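Local atomic coordinates of TssK (Serratia sp. FS14, PDB entry 5Y0E), a protein that probably serves as a trimeric baseplate subunit of the bacterial type VI secretion system, linking the baseplate to the membrane-spanning complex. Residues Asp71-Arg76 against Gly147-Arg152; Phe202-Gln207 against His250-Asp255; Phe343-Ala348 against Phe439-Ser444. All blocks are in the same frame, centred on the assembly; numbering follows the deposited sequence.

In the fold
The three contacts follow one another along the chain, each closing before the next opens, and sample three separate parts of an elongated subunit. Contact 1 packs strand 74-78 and the turn before it on strand 142-155, which belongs to a different sheet. Contact 2, near the centre of the chain, packs helix 197-222 on helix 229-253, its centre about 31 Å from that of contact 1 and 25 Å from that of contact 3. Contact 3 pairs strands 343-350 and 436-443 inside an eight-stranded sheet, with its centre 50 Å from contact 1. Contacts 1 and 2 both touch the second subunit, whereas contact 3 lies away from it, consistent with the shoulder, helical neck and distal head described for TssK trimers.

Contact 1. Residues Asp71-Arg76 against Gly147-Arg152; sequences DGTPFR and GRLRLR
Leu149 CD1 is the main point of touch between Leu149 and strand 74-78: it lies 3.8 Å from Phe75 CB and 3.7 Å from Pro74 O. The arrangement is apolar packing between two sheets, a three-stranded one ending in strand 74-78 and a six-stranded one containing strand 142-155, in the N-terminal beta region. Thr73 adds its methyl group, CG2 meeting Leu149 CD1 tip to tip at 4.2 Å, and Leu151 brings CD1 to 4.1 Å from Phe75 CB. Phe75 therefore takes part through CB more than through its ring. With CG lodged between the backbone N and the carbonyl carbon (chi1 63°), the ring turns away from Leu149, to pack on Met69 and on Leu166 of strand 163-174. Leu102 of strand 96-103 touches Thr73, Leu149 and Leu151 alike, so it helps to fill the interface.

On the six-stranded side an inverse gamma turn is centred on Arg150, with a weak bond from Leu151 N to Leu149 O; the leucines on its two sides both point to segment 71-76. Arg150 itself reaches a salt bridge with Glu116 and the carbonyl of Ala122. Ahead of strand 74-78, Gly72 O accepts from Trp34 NE1 of the second subunit. An Asx turn places Thr73: its N lies 3.2 Å from Asp71 OD1, while Arg123 binds both Asp71 OD2 and Thr73 OG1. Thr73 OG1 also donates to Asp71 OD1 over 2.8 Å, and both donors reach that oxygen from the same face of the carboxylate, well above its plane.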
loop_
_atom_site.group_PDB
_atom_site.type_symbol
_atom_site.label_atom_id
_atom_site.label_comp_id
_atom_site.label_asym_id
_atom_site.label_seq_id
_atom_site.Cartn_x
_atom_site.Cartn_y
_atom_site.Cartn_z
ATOM N N ASP A 71 26.834 -2.562 1.153
ATOM C CA ASP A 71 27.703 -1.454 0.804
ATOM C C ASP A 71 27.336 -0.809 -0.525
ATOM O O ASP A 71 28.022 0.114 -0.949
ATOM C CB ASP A 71 29.157 -1.908 0.766
ATOM C CG ASP A 71 29.455 -2.760 -0.419
ATOM O OD1 ASP A 71 28.519 -3.332 -1.001
ATOM O OD2 ASP A 71 30.632 -2.872 -0.760
ATOM N N GLY A 72 26.281 -1.272 -1.179
ATOM C CA GLY A 72 25.779 -0.676 -2.392
ATOM C C GLY A 72 26.084 -1.458 -3.648
ATOM O O GLY A 72 25.648 -1.060 -4.730
ATOM N N THR A 73 26.791 -2.560 -3.535
ATOM C CA THR A 73 27.312 -3.224 -4.705
ATOM C C THR A 73 26.274 -4.157 -5.295
ATOM O O THR A 73 25.890 -5.119 -4.636
ATOM C CB THR A 73 28.540 -3.999 -4.338
ATOM O OG1 THR A 73 29.434 -3.132 -3.656
ATOM C CG2 THR A 73 29.194 -4.545 -5.577
ATOM N N PRO A 74 25.812 -3.922 -6.512
ATOM C CA PRO A 74 24.930 -4.886 -7.172
ATOM C C PRO A 74 25.693 -6.108 -7.631
ATOM O O PRO A 74 26.892 -6.053 -7.884
ATOM C CB PRO A 74 24.393 -4.104 -8.368
ATOM C CG PRO A 74 25.399 -3.064 -8.621
ATOM C CD PRO A 74 26.030 -2.718 -7.322
ATOM N N PHE A 75 24.980 -7.219 -7.749
ATOM C CA PHE A 75 25.586 -8.470 -8.159
ATOM C C PHE A 75 24.538 -9.328 -8.826
ATOM O O PHE A 75 23.345 -9.192 -8.577
ATOM C CB PHE A 75 26.201 -9.248 -6.984
ATOM C CG PHE A 75 25.197 -9.679 -5.961
ATOM C CD1 PHE A 75 24.524 -10.869 -6.095
ATOM C CD2 PHE A 75 24.902 -8.869 -4.893
ATOM C CE1 PHE A 75 23.588 -11.232 -5.190
ATOM C CE2 PHE A 75 23.978 -9.238 -3.988
ATOM C CZ PHE A 75 23.315 -10.419 -4.132
ATOM N N ARG A 76 25.021 -10.252 -9.640
ATOM C CA ARG A 76 24.194 -11.191 -10.371
ATOM C C ARG A 76 25.102 -12.316 -10.838
ATOM O O ARG A 76 26.165 -12.049 -11.393
ATOM C CB ARG A 76 23.513 -10.510 -11.557
ATOM C CG ARG A 76 22.794 -11.458 -12.484
ATOM C CD ARG A 76 22.201 -10.724 -13.675
ATOM N NE ARG A 76 21.527 -9.501 -13.254
ATOM C CZ ARG A 76 20.241 -9.433 -12.920
ATOM N NH1 ARG A 76 19.478 -10.518 -12.968
ATOM N NH2 ARG A 76 19.712 -8.277 -12.535
ATOM N N GLY A 147 36.968 -7.941 -14.531
ATOM C CA GLY A 147 36.927 -8.103 -13.085
ATOM C C GLY A 147 35.697 -8.888 -12.681
ATOM O O GLY A 147 34.613 -8.682 -13.223
ATOM N N ARG A 148 35.873 -9.757 -11.717
ATOM C CA ARG A 148 34.817 -10.598 -11.252
ATOM C C ARG A 148 34.722 -10.445 -9.771
ATOM O O ARG A 148 35.711 -10.509 -9.082
ATOM C CB ARG A 148 35.151 -12.011 -11.635
ATOM C CG ARG A 148 34.332 -13.075 -10.979
ATOM C CD ARG A 148 35.142 -14.341 -10.980
ATOM N NE ARG A 148 34.545 -15.396 -10.195
ATOM C CZ ARG A 148 34.571 -16.664 -10.556
ATOM N NH1 ARG A 148 34.018 -17.583 -9.794
ATOM N NH2 ARG A 148 35.162 -17.004 -11.674
ATOM N N LEU A 149 33.507 -10.225 -9.299
ATOM C CA LEU A 149 33.226 -10.002 -7.892
ATOM C C LEU A 149 33.552 -11.170 -7.018
ATOM O O LEU A 149 33.052 -12.244 -7.213
ATOM C CB LEU A 149 31.762 -9.685 -7.698
ATOM C CG LEU A 149 31.331 -8.241 -7.722
ATOM C CD1 LEU A 149 29.858 -8.201 -7.456
ATOM C CD2 LEU A 149 32.066 -7.438 -6.695
ATOM N N ARG A 150 34.340 -10.923 -5.995
ATOM C CA ARG A 150 34.741 -11.958 -5.081
ATOM C C ARG A 150 33.754 -12.204 -3.964
ATOM O O ARG A 150 34.019 -11.954 -2.817
ATOM C CB ARG A 150 36.114 -11.647 -4.543
ATOM C CG ARG A 150 37.089 -11.387 -5.664
ATOM C CD ARG A 150 38.479 -11.841 -5.354
ATOM N NE ARG A 150 38.832 -11.510 -4.003
ATOM C CZ ARG A 150 39.265 -12.385 -3.122
ATOM N NH1 ARG A 150 39.394 -13.627 -3.455
ATOM N NH2 ARG A 150 39.562 -12.017 -1.919
ATOM N N LEU A 151 32.609 -12.729 -4.345
ATOM C CA LEU A 151 31.560 -13.047 -3.442
ATOM C C LEU A 151 31.945 -14.317 -2.757
ATOM O O LEU A 151 32.628 -15.143 -3.297
ATOM C CB LEU A 151 30.270 -13.239 -4.198
ATOM C CG LEU A 151 29.693 -12.004 -4.829
ATOM C CD1 LEU A 151 28.426 -12.379 -5.538
ATOM C CD2 LEU A 151 29.415 -10.990 -3.763
ATOM N N ARG A 152 31.483 -14.478 -1.550
ATOM C CA ARG A 152 31.846 -15.635 -0.823
ATOM C C ARG A 152 30.834 -16.083 0.197
ATOM O O ARG A 152 30.288 -15.283 0.913
ATOM C CB ARG A 152 33.136 -15.315 -0.106
ATOM C CG ARG A 152 33.573 -16.388 0.847
ATOM C CD ARG A 152 34.589 -15.909 1.836
ATOM N NE ARG A 152 35.843 -15.694 1.175
ATOM C CZ ARG A 152 36.994 -15.652 1.807
ATOM N NH1 ARG A 152 37.004 -15.823 3.113
ATOM N NH2 ARG A 152 38.113 -15.428 1.146
#

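Contact 2. Residues Phe202-Gln207 against His250-Asp255; sequences FINDLQ and HAYHLD
Ile203 and Tyr252 supply most of the apolar part of this helix-helix contact. The branch methyl of Ile203, CG2, lies 3.8 Å from Tyr252 CA and 3.9 Å from Tyr252 CB, at the edge of the tyrosine ring and near its plane; farther out it meets Ala251 CB at 4.4 Å.

The polar side chains address the same ring through amides. Gln207, extended from backbone to amide with CG anti to its N (chi1 175°), crosses Tyr252 at about a right angle and puts NE2 3.4 Å above the ring plane, over the ring centre. The amide and ring planes stand 56° apart, consistent with an amino-aromatic contact. Asn204 instead runs alongside the tyrosine, its OD1 3.6 Å from Tyr252 CE1.

Helices 197-222 and 229-253 form an antiparallel hairpin, and the contact lies near the C-terminal end of the second, just before Leu254 leaves helical geometry. Ile203 also packs on Val248 of helix 229-253 and on Leu262 of helix 259-273, while His250 NE2 is hydrogen-bonded to Glu260 of the second subunit.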
loop_
_atom_site.group_PDB
_atom_site.type_symbol
_atom_site.label_atom_id
_atom_site.label_comp_id
_atom_site.label_asym_id
_atom_site.label_seq_id
_atom_site.Cartn_x
_atom_site.Cartn_y
_atom_site.Cartn_z
ATOM N N PHE A 202 2.825 -16.058 2.732
ATOM C CA PHE A 202 2.176 -15.059 3.571
ATOM C C PHE A 202 1.093 -14.330 2.796
ATOM O O PHE A 202 -0.045 -14.202 3.256
ATOM C CB PHE A 202 3.185 -14.041 4.090
ATOM C CG PHE A 202 4.082 -14.552 5.155
ATOM C CD1 PHE A 202 3.648 -15.499 6.059
ATOM C CD2 PHE A 202 5.361 -14.070 5.279
ATOM C CE1 PHE A 202 4.478 -15.949 7.050
ATOM C CE2 PHE A 202 6.195 -14.540 6.271
ATOM C CZ PHE A 202 5.750 -15.471 7.146
ATOM N N ILE A 203 1.435 -13.844 1.604
ATOM C CA ILE A 203 0.457 -13.135 0.800
ATOM C C ILE A 203 -0.683 -14.062 0.426
ATOM O O ILE A 203 -1.858 -13.728 0.573
ATOM C CB ILE A 203 1.119 -12.539 -0.448
ATOM C CG1 ILE A 203 2.165 -11.511 -0.058
ATOM C CG2 ILE A 203 0.091 -11.928 -1.360
ATOM C CD1 ILE A 203 2.939 -11.010 -1.272
ATOM N N ASN A 204 -0.348 -15.244 -0.053
ATOM C CA ASN A 204 -1.382 -16.126 -0.544
ATOM C C ASN A 204 -2.281 -16.596 0.588
ATOM O O ASN A 204 -3.500 -16.682 0.424
ATOM C CB ASN A 204 -0.735 -17.282 -1.293
ATOM C CG ASN A 204 -1.731 -18.212 -1.881
ATOM O OD1 ASN A 204 -2.575 -17.841 -2.690
ATOM N ND2 ASN A 204 -1.648 -19.444 -1.471
ATOM N N ASP A 205 -1.709 -16.856 1.754
ATOM C CA ASP A 205 -2.523 -17.222 2.903
ATOM C C ASP A 205 -3.441 -16.090 3.325
ATOM O O ASP A 205 -4.631 -16.301 3.557
ATOM C CB ASP A 205 -1.634 -17.631 4.064
ATOM C CG ASP A 205 -1.014 -18.971 3.862
ATOM O OD1 ASP A 205 -1.546 -19.767 3.076
ATOM O OD2 ASP A 205 0.012 -19.225 4.488
ATOM N N LEU A 206 -2.904 -14.886 3.460
ATOM C CA LEU A 206 -3.738 -13.789 3.924
ATOM C C LEU A 206 -4.891 -13.526 2.963
ATOM O O LEU A 206 -6.006 -13.208 3.386
ATOM C CB LEU A 206 -2.894 -12.544 4.119
ATOM C CG LEU A 206 -3.713 -11.338 4.522
ATOM C CD1 LEU A 206 -4.379 -11.617 5.849
ATOM C CD2 LEU A 206 -2.857 -10.112 4.605
ATOM N N GLN A 207 -4.654 -13.693 1.665
ATOM C CA GLN A 207 -5.721 -13.464 0.712
ATOM C C GLN A 207 -6.834 -14.478 0.901
ATOM O O GLN A 207 -8.010 -14.118 0.905
ATOM C CB GLN A 207 -5.163 -13.480 -0.710
ATOM C CG GLN A 207 -6.223 -13.359 -1.798
ATOM C CD GLN A 207 -5.660 -13.131 -3.205
ATOM O OE1 GLN A 207 -5.800 -12.057 -3.770
ATOM N NE2 GLN A 207 -5.038 -14.143 -3.763
ATOM N N HIS A 250 -3.713 -6.681 -5.039
ATOM C CA HIS A 250 -2.651 -5.965 -5.712
ATOM C C HIS A 250 -1.297 -6.565 -5.370
ATOM O O HIS A 250 -0.472 -6.806 -6.251
ATOM C CB HIS A 250 -2.704 -4.491 -5.332
ATOM C CG HIS A 250 -1.838 -3.626 -6.181
ATOM N ND1 HIS A 250 -2.149 -3.319 -7.487
ATOM C CD2 HIS A 250 -0.661 -3.022 -5.921
ATOM C CE1 HIS A 250 -1.208 -2.546 -7.985
ATOM N NE2 HIS A 250 -0.288 -2.357 -7.057
ATOM N N ALA A 251 -1.055 -6.817 -4.085
ATOM C CA ALA A 251 0.199 -7.432 -3.673
ATOM C C ALA A 251 0.395 -8.775 -4.346
ATOM O O ALA A 251 1.477 -9.085 -4.842
ATOM C CB ALA A 251 0.220 -7.587 -2.158
ATOM N N TYR A 252 -0.652 -9.575 -4.385
ATOM C CA TYR A 252 -0.557 -10.910 -4.937
ATOM C C TYR A 252 -0.198 -10.888 -6.409
ATOM O O TYR A 252 0.490 -11.783 -6.893
ATOM C CB TYR A 252 -1.887 -11.608 -4.713
ATOM C CG TYR A 252 -2.034 -12.980 -5.272
ATOM C CD1 TYR A 252 -1.534 -14.072 -4.595
ATOM C CD2 TYR A 252 -2.741 -13.201 -6.443
ATOM C CE1 TYR A 252 -1.692 -15.335 -5.074
ATOM C CE2 TYR A 252 -2.907 -14.469 -6.931
ATOM C CZ TYR A 252 -2.374 -15.532 -6.235
ATOM O OH TYR A 252 -2.520 -16.805 -6.698
ATOM N N HIS A 253 -0.651 -9.888 -7.137
ATOM C CA HIS A 253 -0.419 -9.864 -8.566
ATOM C C HIS A 253 0.809 -9.071 -8.973
ATOM O O HIS A 253 1.309 -9.276 -10.075
ATOM C CB HIS A 253 -1.645 -9.325 -9.272
ATOM C CG HIS A 253 -2.749 -10.319 -9.395
ATOM N ND1 HIS A 253 -3.929 -10.211 -8.701
ATOM C CD2 HIS A 253 -2.855 -11.446 -10.132
ATOM C CE1 HIS A 253 -4.720 -11.219 -9.014
ATOM N NE2 HIS A 253 -4.089 -11.985 -9.878
ATOM N N LEU A 254 1.329 -8.208 -8.116
ATOM C CA LEU A 254 2.502 -7.437 -8.478
ATOM C C LEU A 254 3.669 -8.355 -8.777
ATOM O O LEU A 254 3.923 -9.317 -8.059
ATOM C CB LEU A 254 2.880 -6.487 -7.359
ATOM C CG LEU A 254 2.183 -5.145 -7.262
ATOM C CD1 LEU A 254 2.692 -4.394 -6.070
ATOM C CD2 LEU A 254 2.461 -4.369 -8.485
ATOM N N ASP A 255 4.365 -8.076 -9.868
ATOM C CA ASP A 255 5.589 -8.799 -10.173
ATOM C C ASP A 255 6.740 -8.375 -9.291
ATOM O O ASP A 255 7.691 -9.133 -9.126
ATOM C CB ASP A 255 5.991 -8.584 -11.628
ATOM C CG ASP A 255 5.228 -9.442 -12.551
ATOM O OD1 ASP A 255 4.555 -10.359 -12.071
ATOM O OD2 ASP A 255 5.314 -9.223 -13.758
#

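Contact 3. Residues Phe343-Ala348 against Phe439-Ser444; sequences FGFVLA and FWAIRS
Phe343 leans across its neighbouring strand onto Arg443. Its CB sits 3.7 Å from Ile442 O and 3.9 Å from Ala441 CB. Because CG stands anti to the carbonyl carbon (chi1 -71°), the ring lies along the partner backbone: CG comes near Ile442 C, CD2 lies 3.2 Å from Arg443 N, and CE2 is 3.7 Å from Arg443 CB. Over one ring face, toward the rim, runs Arg443 CG. The arginine chain then bends, bringing its guanidinium back to the far end of the ring, where Phe343 CZ lies over one guanidinium face and 3.4 Å from Arg443 NH1. Ring and guanidinium planes are 59° apart, and NE of the same arginine is taken up by the carbonyl of Asp315.

The two segments are adjacent antiparallel strands of an eight-stranded sheet in the C-terminal part of the chain, their directions 150° apart. Gly344 with Ile442, and Val346 with Trp440, are the hydrogen-bonded pairs, each closed by two reciprocal N-H to O bonds. Phe345 with Ala441 is the non-hydrogen-bonded pair between them; CA-H...O contacts run alongside the N-H bonds, Ala441 CA to Gly344 O and Phe345 CA to Trp440 O.

On the sheet face shared with Phe343, Phe345 CE1 touches Ala441 CB at 3.5 Å, and Leu347 CD2 approaches the edge of the Phe439 ring, 3.4 Å from its CD1. The Phe345 and Phe439 rings also meet, and Phe424 packs against both, edge-to-face with Phe439. The other face carries Val346, Trp440 and Ile442; there Val346 CG2 lies 4.1 Å from Ile442 CD1, while Trp440 turns NE1 to Glu438 and packs on Ile397 and Pro398.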
loop_
_atom_site.group_PDB
_atom_site.type_symbol
_atom_site.label_atom_id
_atom_site.label_comp_id
_atom_site.label_asym_id
_atom_site.label_seq_id
_atom_site.Cartn_x
_atom_site.Cartn_y
_atom_site.Cartn_z
ATOM N N PHE A 343 -5.838 -34.717 8.994
ATOM C CA PHE A 343 -7.078 -33.991 9.017
ATOM C C PHE A 343 -8.267 -34.680 8.424
ATOM O O PHE A 343 -8.149 -35.472 7.533
ATOM C CB PHE A 343 -6.903 -32.697 8.230
ATOM C CG PHE A 343 -6.050 -31.687 8.907
ATOM C CD1 PHE A 343 -4.689 -31.759 8.826
ATOM C CD2 PHE A 343 -6.612 -30.677 9.619
ATOM C CE1 PHE A 343 -3.898 -30.843 9.453
ATOM C CE2 PHE A 343 -5.837 -29.758 10.247
ATOM C CZ PHE A 343 -4.471 -29.838 10.163
ATOM N N GLY A 344 -9.428 -34.348 8.951
ATOM C CA GLY A 344 -10.675 -34.817 8.400
ATOM C C GLY A 344 -11.105 -33.796 7.361
ATOM O O GLY A 344 -10.566 -32.713 7.259
ATOM N N PHE A 345 -12.122 -34.109 6.593
ATOM C CA PHE A 345 -12.508 -33.159 5.567
ATOM C C PHE A 345 -14.019 -33.115 5.441
ATOM O O PHE A 345 -14.668 -34.161 5.380
ATOM C CB PHE A 345 -11.843 -33.525 4.247
ATOM C CG PHE A 345 -10.364 -33.333 4.266
ATOM C CD1 PHE A 345 -9.811 -32.111 3.939
ATOM C CD2 PHE A 345 -9.522 -34.357 4.638
ATOM C CE1 PHE A 345 -8.444 -31.921 3.966
ATOM C CE2 PHE A 345 -8.155 -34.168 4.669
ATOM C CZ PHE A 345 -7.615 -32.949 4.335
ATOM N N VAL A 346 -14.574 -31.903 5.426
ATOM C CA VAL A 346 -16.017 -31.702 5.441
ATOM C C VAL A 346 -16.400 -30.650 4.412
ATOM O O VAL A 346 -15.709 -29.643 4.238
ATOM C CB VAL A 346 -16.536 -31.278 6.831
ATOM C CG1 VAL A 346 -18.024 -31.217 6.823
ATOM C CG2 VAL A 346 -16.097 -32.231 7.890
ATOM N N LEU A 347 -17.561 -30.830 3.833
ATOM C CA LEU A 347 -18.111 -29.904 2.888
ATOM C C LEU A 347 -19.380 -29.306 3.461
ATOM O O LEU A 347 -20.302 -30.009 3.711
ATOM C CB LEU A 347 -18.484 -30.655 1.645
ATOM C CG LEU A 347 -17.532 -30.592 0.497
ATOM C CD1 LEU A 347 -18.221 -31.265 -0.645
ATOM C CD2 LEU A 347 -17.262 -29.151 0.164
ATOM N N ALA A 348 -19.422 -28.009 3.671
ATOM C CA ALA A 348 -20.602 -27.370 4.189
ATOM C C ALA A 348 -21.309 -26.931 2.954
ATOM O O ALA A 348 -20.762 -26.210 2.189
ATOM C CB ALA A 348 -20.215 -26.184 5.031
ATOM N N PHE A 439 -15.268 -25.638 2.429
ATOM C CA PHE A 439 -14.456 -26.836 2.495
ATOM C C PHE A 439 -13.523 -26.685 3.676
ATOM O O PHE A 439 -12.723 -25.750 3.727
ATOM C CB PHE A 439 -13.678 -27.035 1.202
ATOM C CG PHE A 439 -13.093 -28.381 1.068
ATOM C CD1 PHE A 439 -13.877 -29.445 0.730
ATOM C CD2 PHE A 439 -11.755 -28.590 1.283
ATOM C CE1 PHE A 439 -13.343 -30.693 0.609
ATOM C CE2 PHE A 439 -11.211 -29.848 1.160
ATOM C CZ PHE A 439 -12.008 -30.896 0.820
ATOM N N TRP A 440 -13.641 -27.585 4.627
ATOM C CA TRP A 440 -12.866 -27.501 5.845
ATOM C C TRP A 440 -12.049 -28.760 6.061
ATOM O O TRP A 440 -12.455 -29.859 5.685
ATOM C CB TRP A 440 -13.772 -27.289 7.038
ATOM C CG TRP A 440 -14.363 -25.941 7.129
ATOM C CD1 TRP A 440 -15.523 -25.520 6.575
ATOM C CD2 TRP A 440 -13.839 -24.834 7.852
ATOM N NE1 TRP A 440 -15.751 -24.216 6.899
ATOM C CE2 TRP A 440 -14.733 -23.774 7.691
ATOM C CE3 TRP A 440 -12.695 -24.639 8.622
ATOM C CZ2 TRP A 440 -14.527 -22.547 8.262
ATOM C CZ3 TRP A 440 -12.493 -23.417 9.191
ATOM C CH2 TRP A 440 -13.400 -22.385 9.006
ATOM N N ALA A 441 -10.900 -28.584 6.695
ATOM C CA ALA A 441 -10.066 -29.677 7.156
ATOM C C ALA A 441 -9.989 -29.598 8.667
ATOM O O ALA A 441 -9.772 -28.515 9.213
ATOM C CB ALA A 441 -8.678 -29.600 6.540
ATOM N N ILE A 442 -10.182 -30.734 9.341
ATOM C CA ILE A 442 -10.325 -30.771 10.792
ATOM C C ILE A 442 -9.298 -31.722 11.378
ATOM O O ILE A 442 -9.310 -32.917 11.076
ATOM C CB ILE A 442 -11.735 -31.190 11.212
ATOM C CG1 ILE A 442 -12.751 -30.298 10.517
ATOM C CG2 ILE A 442 -11.890 -31.077 12.696
ATOM C CD1 ILE A 442 -14.157 -30.476 10.988
ATOM N N ARG A 443 -8.436 -31.199 12.236
ATOM C CA ARG A 443 -7.360 -31.994 12.796
ATOM C C ARG A 443 -7.912 -33.120 13.661
ATOM O O ARG A 443 -8.917 -32.961 14.358
ATOM C CB ARG A 443 -6.440 -31.098 13.613
ATOM C CG ARG A 443 -5.068 -31.672 13.825
ATOM C CD ARG A 443 -4.221 -30.817 14.761
ATOM N NE ARG A 443 -3.990 -29.466 14.256
ATOM C CZ ARG A 443 -3.094 -29.155 13.326
ATOM N NH1 ARG A 443 -2.348 -30.102 12.787
ATOM N NH2 ARG A 443 -2.946 -27.899 12.929
ATOM N N SER A 444 -7.243 -34.267 13.624
ATOM C CA SER A 444 -7.699 -35.427 14.387
ATOM C C SER A 444 -6.937 -35.598 15.687
ATOM O O SER A 444 -7.396 -36.294 16.587
ATOM C CB SER A 444 -7.566 -36.688 13.550
ATOM O OG SER A 444 -7.930 -36.430 12.209
#